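Long-range contacts in sugar ABC transporter substrate-binding protein, BlMnBP1 (Bifidobacterium animalis subsp. lactis ATCC 27673, PDB 6I5R), which binds mannobiose and probably delivers manno-oligosaccharides from beta-mannan to an ABC transporter for uptake: residues A[40-45]-A[98-103]; A[134-139]-A[388-393]; A[191-196]-A[263-268]; A[227-232]-A[431-436]. One frame throughout, in Å; residues are numbered along the deposited sequence.

Interaction 1. Residues A[40-45]-A[98-103]; sequences ITFMNN and WDIMMI. With BMA (beta-D-mannopyranose), chain B.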
# COMPACT_ATOMS: atom_id res chain seq x y z
N ILE A 40 0.27 25.31 -7.15
CA ILE A 40 0.97 24.25 -6.44
C ILE A 40 1.15 23.08 -7.38
O ILE A 40 0.33 22.83 -8.26
CB ILE A 40 0.20 23.86 -5.16
CG1 ILE A 40 -1.20 23.39 -5.50
CG2 ILE A 40 0.15 25.10 -4.22
CD1 ILE A 40 -2.00 22.85 -4.29
N THR A 41 2.26 22.37 -7.17
CA THR A 41 2.64 21.21 -7.96
C THR A 41 2.40 19.99 -7.07
O THR A 41 2.94 19.92 -5.96
CB THR A 41 4.09 21.29 -8.43
OG1 THR A 41 4.18 22.35 -9.40
CG2 THR A 41 4.52 20.00 -9.11
N PHE A 42 1.61 19.05 -7.58
CA PHE A 42 1.14 17.87 -6.86
C PHE A 42 1.75 16.66 -7.56
O PHE A 42 1.38 16.37 -8.70
CB PHE A 42 -0.38 17.85 -6.87
CG PHE A 42 -1.02 16.55 -6.43
CD1 PHE A 42 -0.38 15.70 -5.54
CD2 PHE A 42 -2.28 16.19 -6.90
CE1 PHE A 42 -0.99 14.54 -5.15
CE2 PHE A 42 -2.89 15.01 -6.50
CZ PHE A 42 -2.24 14.19 -5.63
N MET A 43 2.73 16.01 -6.93
CA MET A 43 3.37 14.83 -7.50
C MET A 43 2.65 13.58 -6.98
O MET A 43 2.45 13.43 -5.77
CB MET A 43 4.84 14.76 -7.09
CG MET A 43 5.75 15.88 -7.60
SD MET A 43 7.42 15.59 -6.91
CE MET A 43 7.74 13.94 -7.46
N ASN A 44 2.26 12.68 -7.88
CA ASN A 44 1.70 11.42 -7.40
C ASN A 44 2.02 10.29 -8.38
O ASN A 44 2.63 10.49 -9.43
CB ASN A 44 0.19 11.53 -7.12
CG ASN A 44 -0.62 11.67 -8.37
OD1 ASN A 44 -0.88 10.71 -9.07
ND2 ASN A 44 -1.04 12.89 -8.66
N ASN A 45 1.60 9.08 -8.00
CA ASN A 45 1.97 7.87 -8.72
C ASN A 45 0.94 7.43 -9.76
O ASN A 45 1.18 6.45 -10.47
CB ASN A 45 2.16 6.72 -7.74
CG ASN A 45 0.90 6.44 -6.95
OD1 ASN A 45 0.30 7.33 -6.38
ND2 ASN A 45 0.49 5.19 -6.96
N TRP A 98 8.31 21.17 -5.78
CA TRP A 98 7.08 20.41 -5.59
C TRP A 98 6.43 21.01 -4.37
O TRP A 98 7.10 21.60 -3.53
CB TRP A 98 7.35 18.90 -5.40
CG TRP A 98 8.24 18.64 -4.24
CD1 TRP A 98 9.61 18.72 -4.21
CD2 TRP A 98 7.83 18.26 -2.91
NE1 TRP A 98 10.07 18.42 -2.94
CE2 TRP A 98 9.00 18.15 -2.13
CE3 TRP A 98 6.60 18.00 -2.32
CZ2 TRP A 98 8.97 17.79 -0.80
CZ3 TRP A 98 6.57 17.64 -0.99
CH2 TRP A 98 7.75 17.54 -0.24
N ASP A 99 5.13 20.88 -4.28
CA ASP A 99 4.40 21.41 -3.14
C ASP A 99 3.72 20.32 -2.33
O ASP A 99 3.73 20.39 -1.10
CB ASP A 99 3.36 22.41 -3.63
CG ASP A 99 4.01 23.63 -4.29
OD1 ASP A 99 4.58 24.47 -3.55
OD2 ASP A 99 4.00 23.71 -5.54
N ILE A 100 3.12 19.35 -3.01
CA ILE A 100 2.59 18.14 -2.40
C ILE A 100 3.17 16.95 -3.15
O ILE A 100 3.18 16.96 -4.38
CB ILE A 100 1.06 18.06 -2.50
CG1 ILE A 100 0.37 19.21 -1.80
CG2 ILE A 100 0.55 16.71 -1.93
CD1 ILE A 100 -1.02 19.41 -2.34
N MET A 101 3.59 15.92 -2.42
CA MET A 101 3.88 14.62 -3.02
C MET A 101 3.27 13.52 -2.15
O MET A 101 2.89 13.75 -0.99
CB MET A 101 5.38 14.35 -3.19
CG MET A 101 6.13 14.16 -1.92
SD MET A 101 7.75 13.37 -2.13
CE MET A 101 8.56 14.61 -3.18
N MET A 102 3.16 12.32 -2.72
CA MET A 102 2.84 11.16 -1.90
C MET A 102 4.15 10.72 -1.26
O MET A 102 5.16 10.52 -1.95
CB MET A 102 2.20 10.04 -2.74
CG MET A 102 1.07 10.51 -3.61
SD MET A 102 -0.18 11.61 -2.87
CE MET A 102 -1.03 10.52 -1.70
N ILE A 103 4.15 10.60 0.06
CA ILE A 103 5.36 10.36 0.83
C ILE A 103 5.99 9.03 0.42
O ILE A 103 5.33 7.98 0.48
CB ILE A 103 5.07 10.37 2.33
CG1 ILE A 103 4.54 11.73 2.74
CG2 ILE A 103 6.31 9.98 3.09
CD1 ILE A 103 3.93 11.79 4.09
C1 BMA B . 0.60 1.72 -8.14
C2 BMA B . 1.94 1.71 -7.34
C3 BMA B . 1.67 1.13 -5.99
C4 BMA B . 0.44 1.75 -5.34
C5 BMA B . -0.78 1.65 -6.26
C6 BMA B . -1.99 2.33 -5.66
O2 BMA B . 2.38 3.04 -7.06
O3 BMA B . 2.78 1.26 -5.09
O4 BMA B . 0.17 1.04 -4.16
O5 BMA B . -0.45 2.32 -7.49
O6 BMA B . -1.76 3.75 -5.53
O HOH W 1 3.79 24.89 -8.71

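Interaction 2. Residues A[134-139]-A[388-393]; sequences KAYDGQ and QEDLLA. With ZN (zinc ion), chain J; ZN (zinc ion), chain F.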
# COMPACT_ATOMS: atom_id res chain seq x y z
N LYS A 134 1.76 8.25 9.59
CA LYS A 134 2.87 9.10 9.15
C LYS A 134 3.03 10.24 10.16
O LYS A 134 2.69 11.38 9.89
CB LYS A 134 2.63 9.64 7.75
CG LYS A 134 2.25 8.57 6.75
CD LYS A 134 3.45 7.73 6.35
CE LYS A 134 3.13 6.84 5.17
NZ LYS A 134 4.27 5.97 4.84
N ALA A 135 3.53 9.89 11.34
CA ALA A 135 3.68 10.83 12.43
C ALA A 135 5.00 10.58 13.14
O ALA A 135 5.62 9.51 13.02
CB ALA A 135 2.49 10.74 13.40
N TYR A 136 5.44 11.60 13.88
CA TYR A 136 6.69 11.48 14.62
C TYR A 136 6.76 12.56 15.69
O TYR A 136 6.30 13.69 15.48
CB TYR A 136 7.92 11.63 13.71
CG TYR A 136 9.14 11.13 14.43
CD1 TYR A 136 9.37 9.78 14.50
CD2 TYR A 136 10.02 11.98 15.05
CE1 TYR A 136 10.43 9.28 15.16
CE2 TYR A 136 11.12 11.48 15.73
CZ TYR A 136 11.30 10.11 15.78
OH TYR A 136 12.36 9.52 16.43
N ASP A 137 7.42 12.23 16.81
CA ASP A 137 7.52 13.14 17.96
C ASP A 137 6.19 13.89 18.15
O ASP A 137 6.17 15.08 18.45
CB ASP A 137 8.74 14.09 17.79
CG ASP A 137 10.04 13.55 18.47
OD1 ASP A 137 9.94 12.58 19.18
OD2 ASP A 137 11.16 14.10 18.36
N GLY A 138 5.05 13.20 17.97
CA GLY A 138 3.73 13.73 18.30
C GLY A 138 3.07 14.59 17.25
O GLY A 138 2.02 15.20 17.52
N GLN A 139 3.64 14.68 16.06
CA GLN A 139 3.06 15.45 14.97
C GLN A 139 2.78 14.51 13.81
O GLN A 139 3.55 13.58 13.55
CB GLN A 139 3.99 16.56 14.52
CG GLN A 139 4.31 17.62 15.53
CD GLN A 139 3.16 18.61 15.76
OE1 GLN A 139 2.54 19.07 14.81
NE2 GLN A 139 2.89 18.96 17.02
N GLN A 388 9.52 4.29 21.02
CA GLN A 388 9.93 3.30 20.03
C GLN A 388 9.39 3.62 18.65
O GLN A 388 9.45 2.77 17.76
CB GLN A 388 9.47 1.90 20.45
CG GLN A 388 10.35 1.23 21.50
CD GLN A 388 10.08 -0.29 21.64
OE1 GLN A 388 11.02 -1.11 21.74
NE2 GLN A 388 8.81 -0.66 21.67
N GLU A 389 8.90 4.84 18.43
CA GLU A 389 8.23 5.15 17.17
C GLU A 389 9.15 4.91 15.98
O GLU A 389 8.69 4.52 14.90
CB GLU A 389 7.76 6.60 17.20
CG GLU A 389 6.63 6.95 16.24
CD GLU A 389 6.07 8.36 16.50
OE1 GLU A 389 6.71 9.13 17.23
OE2 GLU A 389 4.99 8.70 15.97
N ASP A 390 10.44 5.10 16.19
CA ASP A 390 11.46 5.07 15.15
C ASP A 390 12.15 3.72 15.03
O ASP A 390 13.01 3.53 14.17
CB ASP A 390 12.51 6.16 15.45
CG ASP A 390 13.41 6.44 14.28
OD1 ASP A 390 12.96 6.24 13.13
OD2 ASP A 390 14.57 6.85 14.48
N LEU A 391 11.78 2.76 15.89
CA LEU A 391 12.54 1.53 15.98
C LEU A 391 12.43 0.71 14.69
O LEU A 391 13.43 0.19 14.19
CB LEU A 391 12.06 0.72 17.18
CG LEU A 391 12.87 -0.55 17.36
CD1 LEU A 391 14.30 -0.21 17.75
CD2 LEU A 391 12.23 -1.46 18.38
N LEU A 392 11.23 0.59 14.14
CA LEU A 392 11.08 -0.19 12.91
C LEU A 392 11.87 0.44 11.77
O LEU A 392 12.55 -0.25 11.02
CB LEU A 392 9.61 -0.35 12.51
CG LEU A 392 9.41 -1.09 11.18
CD1 LEU A 392 9.73 -2.58 11.25
CD2 LEU A 392 7.97 -0.83 10.72
N ALA A 393 11.77 1.76 11.61
CA ALA A 393 12.48 2.41 10.52
C ALA A 393 13.98 2.18 10.63
O ALA A 393 14.66 1.96 9.63
CB ALA A 393 12.16 3.91 10.51
ZN ZN J . 14.92 6.95 12.40
ZN ZN F . 11.83 12.42 19.90
O HOH W 2 16.78 6.82 13.42

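Interaction 3. Residues A[191-196]-A[263-268]; sequences YTNFVE and TDWESS. With ZN (zinc ion), chain L; BMA (beta-D-mannopyranose), chain C.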
# COMPACT_ATOMS: atom_id res chain seq x y z
N TYR A 191 -0.05 -14.30 -11.25
CA TYR A 191 0.81 -13.46 -12.07
C TYR A 191 1.62 -12.60 -11.13
O TYR A 191 1.06 -11.91 -10.28
CB TYR A 191 -0.02 -12.60 -13.01
CG TYR A 191 0.74 -11.93 -14.11
CD1 TYR A 191 1.01 -12.60 -15.28
CD2 TYR A 191 1.15 -10.62 -13.99
CE1 TYR A 191 1.69 -11.99 -16.31
CE2 TYR A 191 1.82 -10.00 -15.02
CZ TYR A 191 2.10 -10.69 -16.18
OH TYR A 191 2.76 -10.07 -17.22
N THR A 192 2.94 -12.64 -11.27
CA THR A 192 3.77 -12.04 -10.25
C THR A 192 3.97 -10.55 -10.44
O THR A 192 4.25 -9.87 -9.46
CB THR A 192 5.17 -12.66 -10.19
OG1 THR A 192 5.83 -12.42 -11.44
CG2 THR A 192 5.13 -14.12 -9.89
N ASN A 193 3.84 -10.03 -11.67
CA ASN A 193 4.26 -8.67 -12.00
C ASN A 193 5.66 -8.40 -11.47
O ASN A 193 5.97 -7.33 -10.96
CB ASN A 193 3.26 -7.63 -11.48
CG ASN A 193 2.17 -7.32 -12.50
OD1 ASN A 193 2.48 -6.96 -13.63
ND2 ASN A 193 0.91 -7.51 -12.11
N PHE A 194 6.52 -9.40 -11.64
CA PHE A 194 7.91 -9.32 -11.22
C PHE A 194 8.56 -8.00 -11.63
O PHE A 194 9.34 -7.43 -10.88
CB PHE A 194 8.65 -10.53 -11.84
CG PHE A 194 10.13 -10.52 -11.64
CD1 PHE A 194 10.97 -9.84 -12.54
CD2 PHE A 194 10.71 -11.22 -10.60
CE1 PHE A 194 12.34 -9.85 -12.37
CE2 PHE A 194 12.08 -11.23 -10.43
CZ PHE A 194 12.89 -10.53 -11.33
N VAL A 195 8.22 -7.49 -12.82
CA VAL A 195 9.01 -6.38 -13.34
C VAL A 195 8.75 -5.10 -12.56
O VAL A 195 9.61 -4.22 -12.49
CB VAL A 195 8.76 -6.18 -14.85
CG1 VAL A 195 9.16 -4.77 -15.33
CG2 VAL A 195 9.53 -7.23 -15.65
N GLU A 196 7.57 -4.96 -11.96
CA GLU A 196 7.25 -3.78 -11.16
C GLU A 196 7.79 -3.98 -9.75
O GLU A 196 7.32 -4.83 -8.99
CB GLU A 196 5.74 -3.54 -11.13
CG GLU A 196 5.10 -3.27 -12.46
CD GLU A 196 5.62 -2.01 -13.15
OE1 GLU A 196 5.69 -0.93 -12.53
OE2 GLU A 196 5.95 -2.11 -14.34
N THR A 263 7.14 -9.68 -17.44
CA THR A 263 5.76 -9.34 -17.10
C THR A 263 5.46 -7.89 -17.45
O THR A 263 6.35 -7.04 -17.55
CB THR A 263 5.48 -9.54 -15.61
OG1 THR A 263 6.31 -8.70 -14.82
CG2 THR A 263 5.69 -11.00 -15.25
N ASP A 264 4.17 -7.60 -17.61
CA ASP A 264 3.75 -6.24 -17.93
C ASP A 264 2.50 -5.85 -17.15
O ASP A 264 1.43 -6.43 -17.33
CB ASP A 264 3.51 -6.09 -19.43
CG ASP A 264 3.07 -4.70 -19.79
OD1 ASP A 264 3.90 -3.77 -19.67
OD2 ASP A 264 1.89 -4.54 -20.14
N TRP A 265 2.64 -4.80 -16.35
CA TRP A 265 1.60 -4.39 -15.41
C TRP A 265 0.32 -3.97 -16.12
O TRP A 265 -0.77 -4.44 -15.79
CB TRP A 265 2.14 -3.27 -14.53
CG TRP A 265 1.10 -2.53 -13.80
CD1 TRP A 265 0.85 -1.20 -13.90
CD2 TRP A 265 0.12 -3.05 -12.88
NE1 TRP A 265 -0.19 -0.85 -13.09
CE2 TRP A 265 -0.65 -1.97 -12.43
CE3 TRP A 265 -0.15 -4.33 -12.36
CZ2 TRP A 265 -1.70 -2.10 -11.51
CZ3 TRP A 265 -1.20 -4.47 -11.42
CH2 TRP A 265 -1.96 -3.35 -11.02
N GLU A 266 0.44 -3.08 -17.11
CA GLU A 266 -0.75 -2.47 -17.70
C GLU A 266 -1.59 -3.50 -18.45
O GLU A 266 -2.81 -3.47 -18.37
CB GLU A 266 -0.36 -1.34 -18.65
CG GLU A 266 0.16 -0.12 -17.93
CD GLU A 266 -0.89 0.56 -17.07
OE1 GLU A 266 -2.07 0.18 -17.16
OE2 GLU A 266 -0.55 1.50 -16.33
N SER A 267 -0.94 -4.40 -19.18
CA SER A 267 -1.68 -5.46 -19.85
C SER A 267 -2.21 -6.49 -18.86
O SER A 267 -3.21 -7.15 -19.15
CB SER A 267 -0.83 -6.16 -20.93
OG SER A 267 0.43 -6.59 -20.45
N SER A 268 -1.56 -6.64 -17.70
CA SER A 268 -2.05 -7.62 -16.73
C SER A 268 -3.46 -7.26 -16.26
O SER A 268 -4.24 -8.15 -15.92
CB SER A 268 -1.09 -7.74 -15.54
OG SER A 268 -1.30 -6.76 -14.55
ZN ZN L . 7.01 0.77 -13.09
C1 BMA C . -0.72 3.07 -12.99
C2 BMA C . -1.76 2.72 -11.89
C3 BMA C . -1.10 2.81 -10.52
C4 BMA C . 0.24 2.13 -10.52
C5 BMA C . 1.11 2.60 -11.70
C6 BMA C . 2.47 1.96 -11.69
O1 BMA C . -1.39 2.80 -14.17
O2 BMA C . -2.14 1.32 -12.09
O3 BMA C . -1.91 2.27 -9.53
O4 BMA C . 0.94 2.42 -9.31
O5 BMA C . 0.42 2.31 -12.90
O6 BMA C . 3.28 2.76 -12.55
O HOH W 3 0.77 -9.03 -18.90
O HOH W 4 5.04 -6.31 -14.28
O HOH W 5 5.33 -4.06 -15.98
O HOH W 6 8.05 -0.52 -15.01
O HOH W 7 5.79 1.83 -13.54
O HOH W 8 6.97 1.43 -11.42
O HOH W 9 8.84 1.55 -13.44

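Interaction 4. Residues A[227-232]-A[431-436]; sequences EPFKKD and EWNQKW. With ZN (zinc ion), chain E.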
# COMPACT_ATOMS: atom_id res chain seq x y z
N GLU A 227 14.74 -12.99 14.76
CA GLU A 227 14.56 -13.82 13.57
C GLU A 227 13.08 -13.96 13.24
O GLU A 227 12.48 -15.05 13.33
CB GLU A 227 15.22 -15.19 13.76
CG GLU A 227 16.71 -15.16 13.93
CD GLU A 227 17.33 -16.56 13.77
OE1 GLU A 227 17.21 -17.40 14.70
OE2 GLU A 227 17.90 -16.82 12.69
N PRO A 228 12.46 -12.87 12.77
CA PRO A 228 11.01 -12.88 12.51
C PRO A 228 10.60 -13.63 11.26
O PRO A 228 9.40 -13.87 11.07
CB PRO A 228 10.65 -11.40 12.39
CG PRO A 228 11.95 -10.75 11.87
CD PRO A 228 13.08 -11.54 12.51
N PHE A 229 11.53 -13.99 10.40
CA PHE A 229 11.21 -14.65 9.15
C PHE A 229 11.29 -16.17 9.25
O PHE A 229 10.96 -16.85 8.27
CB PHE A 229 12.12 -14.11 8.06
CG PHE A 229 12.10 -12.61 8.01
CD1 PHE A 229 10.93 -11.94 7.68
CD2 PHE A 229 13.22 -11.87 8.33
CE1 PHE A 229 10.91 -10.53 7.62
CE2 PHE A 229 13.19 -10.50 8.30
CZ PHE A 229 12.04 -9.82 7.94
N LYS A 230 11.64 -16.68 10.42
CA LYS A 230 11.66 -18.11 10.64
C LYS A 230 10.25 -18.68 10.63
O LYS A 230 9.27 -18.01 10.97
CB LYS A 230 12.34 -18.45 11.98
CG LYS A 230 11.56 -18.09 13.23
CD LYS A 230 12.35 -18.50 14.51
CE LYS A 230 12.59 -20.04 14.60
NZ LYS A 230 11.36 -20.80 14.91
N LYS A 231 10.16 -19.95 10.26
CA LYS A 231 8.90 -20.67 10.36
C LYS A 231 8.44 -20.70 11.81
O LYS A 231 9.24 -20.92 12.72
CB LYS A 231 9.07 -22.10 9.83
CG LYS A 231 7.81 -22.95 9.85
CD LYS A 231 8.12 -24.44 9.61
CE LYS A 231 8.72 -24.75 8.23
NZ LYS A 231 9.04 -26.23 8.16
N ASP A 232 7.14 -20.50 12.00
CA ASP A 232 6.53 -20.56 13.33
C ASP A 232 6.25 -22.04 13.63
O ASP A 232 5.44 -22.66 12.95
CB ASP A 232 5.25 -19.73 13.39
CG ASP A 232 4.64 -19.73 14.77
OD1 ASP A 232 5.22 -19.10 15.68
OD2 ASP A 232 3.61 -20.41 14.97
N GLU A 431 18.90 -16.13 5.46
CA GLU A 431 19.72 -14.96 5.11
C GLU A 431 19.11 -13.68 5.66
O GLU A 431 19.81 -12.86 6.28
CB GLU A 431 19.89 -14.85 3.59
CG GLU A 431 20.96 -13.81 3.19
CD GLU A 431 20.87 -13.33 1.74
OE1 GLU A 431 19.98 -13.73 0.95
OE2 GLU A 431 21.74 -12.53 1.36
N TRP A 432 17.82 -13.47 5.44
CA TRP A 432 17.19 -12.27 5.98
C TRP A 432 17.27 -12.22 7.51
O TRP A 432 17.50 -11.17 8.09
CB TRP A 432 15.72 -12.18 5.55
CG TRP A 432 15.43 -12.12 4.08
CD1 TRP A 432 16.28 -12.36 3.04
CD2 TRP A 432 14.16 -11.80 3.49
NE1 TRP A 432 15.61 -12.21 1.85
CE2 TRP A 432 14.31 -11.88 2.09
CE3 TRP A 432 12.90 -11.48 4.01
CZ2 TRP A 432 13.26 -11.64 1.22
CZ3 TRP A 432 11.86 -11.24 3.15
CH2 TRP A 432 12.04 -11.32 1.77
N ASN A 433 17.02 -13.35 8.18
CA ASN A 433 17.03 -13.34 9.64
C ASN A 433 18.37 -12.88 10.19
O ASN A 433 18.42 -12.19 11.21
CB ASN A 433 16.69 -14.74 10.18
CG ASN A 433 15.21 -15.00 10.20
OD1 ASN A 433 14.42 -14.08 10.38
ND2 ASN A 433 14.82 -16.26 10.03
N GLN A 434 19.48 -13.30 9.57
CA GLN A 434 20.79 -12.96 10.11
C GLN A 434 21.07 -11.46 9.98
O GLN A 434 21.61 -10.82 10.90
CB GLN A 434 21.86 -13.83 9.42
CG GLN A 434 21.77 -15.29 9.88
CD GLN A 434 22.30 -16.35 8.91
OE1 GLN A 434 22.73 -16.05 7.79
NE2 GLN A 434 22.24 -17.60 9.36
N LYS A 435 20.64 -10.86 8.86
CA LYS A 435 20.78 -9.42 8.69
C LYS A 435 19.85 -8.67 9.63
O LYS A 435 20.24 -7.65 10.22
CB LYS A 435 20.50 -9.02 7.25
CG LYS A 435 21.58 -9.52 6.28
CD LYS A 435 21.37 -9.13 4.82
CE LYS A 435 22.48 -9.73 3.95
NZ LYS A 435 22.20 -9.54 2.48
N TRP A 436 18.61 -9.15 9.78
CA TRP A 436 17.68 -8.51 10.70
C TRP A 436 18.14 -8.65 12.13
O TRP A 436 18.10 -7.70 12.91
CB TRP A 436 16.30 -9.13 10.56
CG TRP A 436 15.22 -8.40 11.21
CD1 TRP A 436 14.68 -8.68 12.44
CD2 TRP A 436 14.48 -7.31 10.68
NE1 TRP A 436 13.65 -7.81 12.70
CE2 TRP A 436 13.51 -6.96 11.64
CE3 TRP A 436 14.55 -6.58 9.50
CZ2 TRP A 436 12.64 -5.92 11.45
CZ3 TRP A 436 13.69 -5.56 9.31
CH2 TRP A 436 12.74 -5.22 10.29
ZN ZN E . 21.00 -11.58 -0.21
O HOH W 10 16.73 -18.48 10.19
O HOH W 11 22.36 -10.00 -0.44

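Interaction 1. Residues A[40-45]-A[98-103]
Trp-98 meets Met-43 where two parallel neighbours of the solute-binding protein's central sheet come together; the axes of strands 40-44 and 100-102 run 4.6 Å apart at 5° to each other. The sulfur of Met-43 lies against CB of Trp-98 (SD to CB 3.6 Å) and stands obliquely to the indole, a Met-aromatic contact. Asp-99 follows with its CG beside its own backbone N (chi1 -64°), which swings the carboxylate back to the first strand: OD2 takes the N-H of Thr-41 at 2.7 Å on the lone pair turned away from OD1. The carbonyl of Thr-41 in turn accepts from two backbone amides, Asp-99 N and Ile-100 N, the latter nearly straight at 172°. Ile-100 returns a bond through its own O, reached by Met-43 N at 2.8 Å, while its CG2 packs on CD1 of Phe-42, on the sheet face covered by helix 331-346. Met-101 lies on the other face beside Met-43, both pointing the same way (CB to CB 4.0 Å). The next bond, Met-102 N to Met-43 O, is weak. Near this end ND2 of Asn-45 donates to O2 and O6 of one mannose. Met-102, its chain folded at chi2 and chi3, sets SD in the plane of the Phe-42 ring, 3.8 Å from CE1.

Interaction 2. Residues A[134-139]-A[388-393]
Ala-135 and Tyr-136 receive the carboxylate of Glu-389 at a beta-hairpin, strand 135-136 returning through a type I' turn from Tyr-136 to Gln-139. The turn is closed by two backbone bonds, Tyr-136 N to Gln-139 O and Gln-139 N to Tyr-136 O. Glu-389 reaches it with CG anti to the backbone N (chi1 -158°) and an extended chain beyond. At Ala-135 its OE2 comes within 3.1 Å of the carbonyl O, a pairing of two acceptors and so not a bond. Tyr-136 lies next to the same carboxylate, whose plane is only 17° from that of the ring, with OE1 3.9 Å from CD1. The far end of the ring meets Asp-390 edge-on, OH and CE1 against CB, and here ring and carboxylate planes are turned 84° apart. That carboxylate faces a zinc ion, which it binds through both oxygens; Asp-107, Ser-109 and Asn-394 complete the protein's share of the site. The hairpin therefore packs beside a metal ligand without supplying one to that ion. Asp-137 binds a second zinc through both of its own oxygens, while its backbone N makes a weak, bent hydrogen bond of 3.2 Å to Glu-389 OE1.

Interaction 3. Residues A[191-196]-A[263-268]
The side chains of Tyr-191 and Thr-263 run antiparallel alongside each other, with the phenol oxygen of the tyrosine ending at the start of helix 265-273. A chi1 of -166° carries the ring of Tyr-191 away from its own N, and from there OH accepts the N-H of Asp-264 at 2.9 Å, the donor lying in the ring plane. Thr-263 points the other way: OG1 takes Val-195 N at 3.0 Å and shares a water with Asn-193 OD1, while CB and CG2 rest against the tyrosine. Asn-193 crosses Trp-265 obliquely, amide and indole planes 69° apart, with ND2 3.4 Å from CE3 at the indole edge and weakly bonded to Ser-268 OG. Glu-196 runs about perpendicular to the tryptophan, its CG packed on CB at 3.6 Å. OE1 of this glutamate binds a zinc ion and accepts from Trp-198, while OE2 is linked through a water to Trp-265 N. With Asn-193 against its benzo edge, the indole turns NE1 to a mannose, bonding O2 at 3.1 Å and O5 weakly. Asp-264 caps the helix, OD2 accepting Ser-267 N and OG. Glu-266 accepts from O1 of the same sugar. Trp-265 and Glu-266 thus form part of the mannobiose pocket, with Lys-269 and Gln-289.

Interaction 4. Residues A[227-232]-A[431-436]
Phe-229 packs against two tryptophans of helix 425-443, one over its face and one at its edge. Over the centre of one of its faces stands CE3 of Trp-432, 4.0 Å above the plane, the indole edge-on with ring planes at 86°. The opposite face carries CG of the adjacent Pro-228. At its rim, CE2 of Phe-229 is directed at the face of Trp-436, a second edge-to-face pair with planes at 76°. Pro-228 also lies over the face of that indole: its CG sits 3.8 Å from the centroid of the five-membered ring in a CH-pi contact, while Pro-228 CD approaches Trp-436 CD1 at 3.3 Å. NE1 of Trp-436 donates to Leu-222 O. Between the tryptophans Asn-433 reaches into the type I turn Glu-227 to Lys-230. Its OD1 receives Phe-229 N at 2.9 Å, in the carbonyl plane on a lone pair, and its ND2 donates to a water that in turn donates to Glu-227 OE2. The side chain of Glu-227 crosses that of Asn-433 at about a right angle, with OE2 3.5 Å from CB. The arrangement is an aromatic cluster, further lined by Tyr-244, that joins the loop between helices 217-224 and 239-252 to the C-terminal helix.

Interactions 1 and 3 both supply residues to the mannobiose pocket; their centres are about 25 Å apart and their nearest atoms about 8 Å. Asn-45 comes from near a strand end, Trp-265 and Glu-266 from the first turn of a helix. Interaction 1 closes along the chain before the others open. Interaction 2, about 22 Å from it between centres, reaches the same sheet; interaction 3 is nested within the loop that interaction 2 closes. Interaction 4 alternates with both 2 and 3, tying the C-terminal helix back to the middle of the chain. It touches interaction 2 where Leu-392 CD1 packs on Trp-436 CH2 at 4.1 Å, so helices 391-399 and 425-443 link these two contacts away from the sugar.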